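Local coordinates for Ras GTPase-activating-like protein rng2 (Schizosaccharomyces pombe, PDB 1P2X), which helps build the contractile F-actin ring at the division site, binding actin filaments through the calponin-homology domain that this chain contains, at residues A[110-113]-A[114-118]. Sequence-based numbering, arbitrary orientation.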
ATOM      1  N   HIS A 110      -5.754  -1.881   1.392  1.00  9.06           N
ATOM      2  CA  HIS A 110      -6.553  -2.828   2.163  1.00  8.68           C
ATOM      3  C   HIS A 110      -8.034  -2.701   1.759  1.00 10.37           C
ATOM      4  O   HIS A 110      -8.707  -3.700   1.506  1.00  7.80           O
ATOM      5  CB  HIS A 110      -6.414  -2.569   3.674  1.00  8.25           C
ATOM      6  CG  HIS A 110      -5.199  -3.190   4.301  1.00  8.14           C
ATOM      7  ND1 HIS A 110      -5.285  -4.098   5.335  1.00  7.14           N
ATOM      8  CD2 HIS A 110      -3.876  -2.990   4.083  1.00  5.48           C
ATOM      9  CE1 HIS A 110      -4.068  -4.433   5.728  1.00  8.24           C
ATOM     10  NE2 HIS A 110      -3.194  -3.770   4.989  1.00  4.92           N
ATOM     11  N   ALA A 111      -8.526  -1.465   1.695  1.00  7.83           N
ATOM     12  CA  ALA A 111      -9.923  -1.210   1.353  1.00  9.13           C
ATOM     13  C   ALA A 111     -10.224  -1.737  -0.052  1.00 10.44           C
ATOM     14  O   ALA A 111     -11.255  -2.374  -0.278  1.00 10.67           O
ATOM     15  CB  ALA A 111     -10.221   0.284   1.441  1.00  8.21           C
ATOM     16  N   LEU A 112      -9.317  -1.476  -0.992  1.00 10.66           N
ATOM     17  CA  LEU A 112      -9.480  -1.978  -2.350  1.00 10.62           C
ATOM     18  C   LEU A 112      -9.552  -3.509  -2.339  1.00 12.21           C
ATOM     19  O   LEU A 112     -10.419  -4.095  -2.986  1.00 13.15           O
ATOM     20  CB  LEU A 112      -8.319  -1.531  -3.236  1.00 10.87           C
ATOM     21  CG  LEU A 112      -8.378  -1.993  -4.698  1.00 10.89           C
ATOM     22  CD1 LEU A 112      -9.558  -1.305  -5.387  1.00  9.67           C
ATOM     23  CD2 LEU A 112      -7.065  -1.675  -5.427  1.00  8.15           C
ATOM     24  N   SER A 113      -8.655  -4.157  -1.599  1.00 10.08           N
ATOM     25  CA  SER A 113      -8.644  -5.614  -1.555  1.00 10.02           C
ATOM     26  C   SER A 113     -10.002  -6.163  -1.124  1.00 11.52           C
ATOM     27  O   SER A 113     -10.490  -7.153  -1.687  1.00  9.12           O
ATOM     28  CB  SER A 113      -7.566  -6.142  -0.606  1.00  8.85           C
ATOM     29  OG  SER A 113      -7.949  -5.967   0.743  1.00 12.40           O
ATOM     30  N   TYR A 114     -10.608  -5.528  -0.122  1.00 11.22           N
ATOM     31  CA  TYR A 114     -11.912  -5.961   0.368  1.00 12.98           C
ATOM     32  C   TYR A 114     -12.993  -5.662  -0.655  1.00 12.69           C
ATOM     33  O   TYR A 114     -13.900  -6.467  -0.855  1.00 12.77           O
ATOM     34  CB  TYR A 114     -12.262  -5.275   1.697  1.00 14.65           C
ATOM     35  CG  TYR A 114     -11.478  -5.802   2.885  1.00 21.17           C
ATOM     36  CD1 TYR A 114     -10.367  -5.111   3.379  1.00 22.92           C
ATOM     37  CD2 TYR A 114     -11.837  -7.003   3.503  1.00 24.48           C
ATOM     38  CE1 TYR A 114      -9.632  -5.602   4.463  1.00 25.13           C
ATOM     39  CE2 TYR A 114     -11.109  -7.504   4.587  1.00 25.46           C
ATOM     40  CZ  TYR A 114     -10.009  -6.798   5.058  1.00 25.89           C
ATOM     41  OH  TYR A 114      -9.279  -7.283   6.119  1.00 27.80           O
ATOM     42  N   PHE A 115     -12.897  -4.502  -1.299  1.00 12.79           N
ATOM     43  CA  PHE A 115     -13.882  -4.098  -2.298  1.00 12.17           C
ATOM     44  C   PHE A 115     -13.933  -5.112  -3.433  1.00 12.96           C
ATOM     45  O   PHE A 115     -15.007  -5.434  -3.948  1.00  9.37           O
ATOM     46  CB  PHE A 115     -13.531  -2.720  -2.869  1.00 14.89           C
ATOM     47  CG  PHE A 115     -14.561  -2.171  -3.827  1.00 14.09           C
ATOM     48  CD1 PHE A 115     -15.785  -1.710  -3.363  1.00 14.30           C
ATOM     49  CD2 PHE A 115     -14.302  -2.111  -5.190  1.00 15.29           C
ATOM     50  CE1 PHE A 115     -16.741  -1.201  -4.239  1.00 12.73           C
ATOM     51  CE2 PHE A 115     -15.249  -1.599  -6.073  1.00 15.88           C
ATOM     52  CZ  PHE A 115     -16.474  -1.140  -5.587  1.00 13.88           C
ATOM     53  N   LEU A 116     -12.760  -5.607  -3.823  1.00 13.15           N
ATOM     54  CA  LEU A 116     -12.665  -6.571  -4.912  1.00 12.14           C
ATOM     55  C   LEU A 116     -12.912  -8.006  -4.452  1.00 11.95           C
ATOM     56  O   LEU A 116     -13.645  -8.751  -5.113  1.00 11.34           O
ATOM     57  CB  LEU A 116     -11.298  -6.474  -5.594  1.00  9.86           C
ATOM     58  CG  LEU A 116     -10.895  -5.121  -6.185  1.00 10.68           C
ATOM     59  CD1 LEU A 116      -9.522  -5.236  -6.813  1.00 10.38           C
ATOM     60  CD2 LEU A 116     -11.909  -4.658  -7.229  1.00 13.47           C
ATOM     61  N   SER A 117     -12.302  -8.397  -3.331  1.00  9.37           N
ATOM     62  CA  SER A 117     -12.462  -9.765  -2.843  1.00 12.68           C
ATOM     63  C   SER A 117     -13.919 -10.082  -2.475  1.00 12.14           C
ATOM     64  O   SER A 117     -14.373 -11.207  -2.653  1.00 11.37           O
ATOM     65  CB  SER A 117     -11.513 -10.063  -1.656  1.00 10.16           C
ATOM     66  OG  SER A 117     -11.851  -9.357  -0.467  1.00 10.42           O
ATOM     67  N   MET A 118     -14.646  -9.089  -1.975  1.00 14.51           N
ATOM     68  CA  MET A 118     -16.050  -9.294  -1.619  1.00 19.73           C
ATOM     69  C   MET A 118     -16.881  -9.612  -2.866  1.00 19.54           C
ATOM     70  O   MET A 118     -17.903 -10.287  -2.780  1.00 18.90           O
ATOM     71  CB  MET A 118     -16.625  -8.057  -0.915  1.00 22.73           C
ATOM     72  CG  MET A 118     -16.235  -7.924   0.545  1.00 28.02           C
ATOM     73  SD  MET A 118     -16.742  -9.352   1.554  1.00 43.48           S
ATOM     74  CE  MET A 118     -15.408  -9.370   2.799  1.00 40.61           C
TER
HETATM   75  O   HOH W   1      -7.353  -5.397   6.823  1.00 20.62           O
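The last turns of helix 102-117 of the calponin-homology domain link His110 and Tyr114, one turn apart, through a single water. The water lies in the plane of both rings, at their edges. It sits 2.9 Å from His110 ND1 and 2.8 Å from Tyr114 OH. The tyrosine ring runs back along the helix because CG stands anti to its own carbonyl carbon (chi1 -74°). A phenylalanine here would lack the hydroxyl, and would probably leave the water held at His110 ND1 without its second partner and the link between the two side chains broken. Further along, Ser113 O takes two bonds from Ser117. Ser117 N donates at 2.7 Å to Ser113 O, and Ser117 OG donates at 2.9 Å to the same oxygen. The two donors come from opposite faces of the carbonyl plane. Ser117 OG gets there by lying between its backbone N and carbonyl carbon (chi1 69°), so the hydroxyl folds back onto the preceding turn. Regular helix bonds join Phe115 N to Ala111 O and Leu116 N to Leu112 O. On the side away from Tyr114, the side chains of Leu112 and Leu116 cross obliquely, with Leu112 CG 4.0 Å from Leu116 CD1. Leu112 packs on Phe76 and Ile80 of helix 76-82. Helix 2-23 meets the helix at Ser113, through Trp19, and at His110, whose NE2 is hydrogen-bonded to Arg12 O.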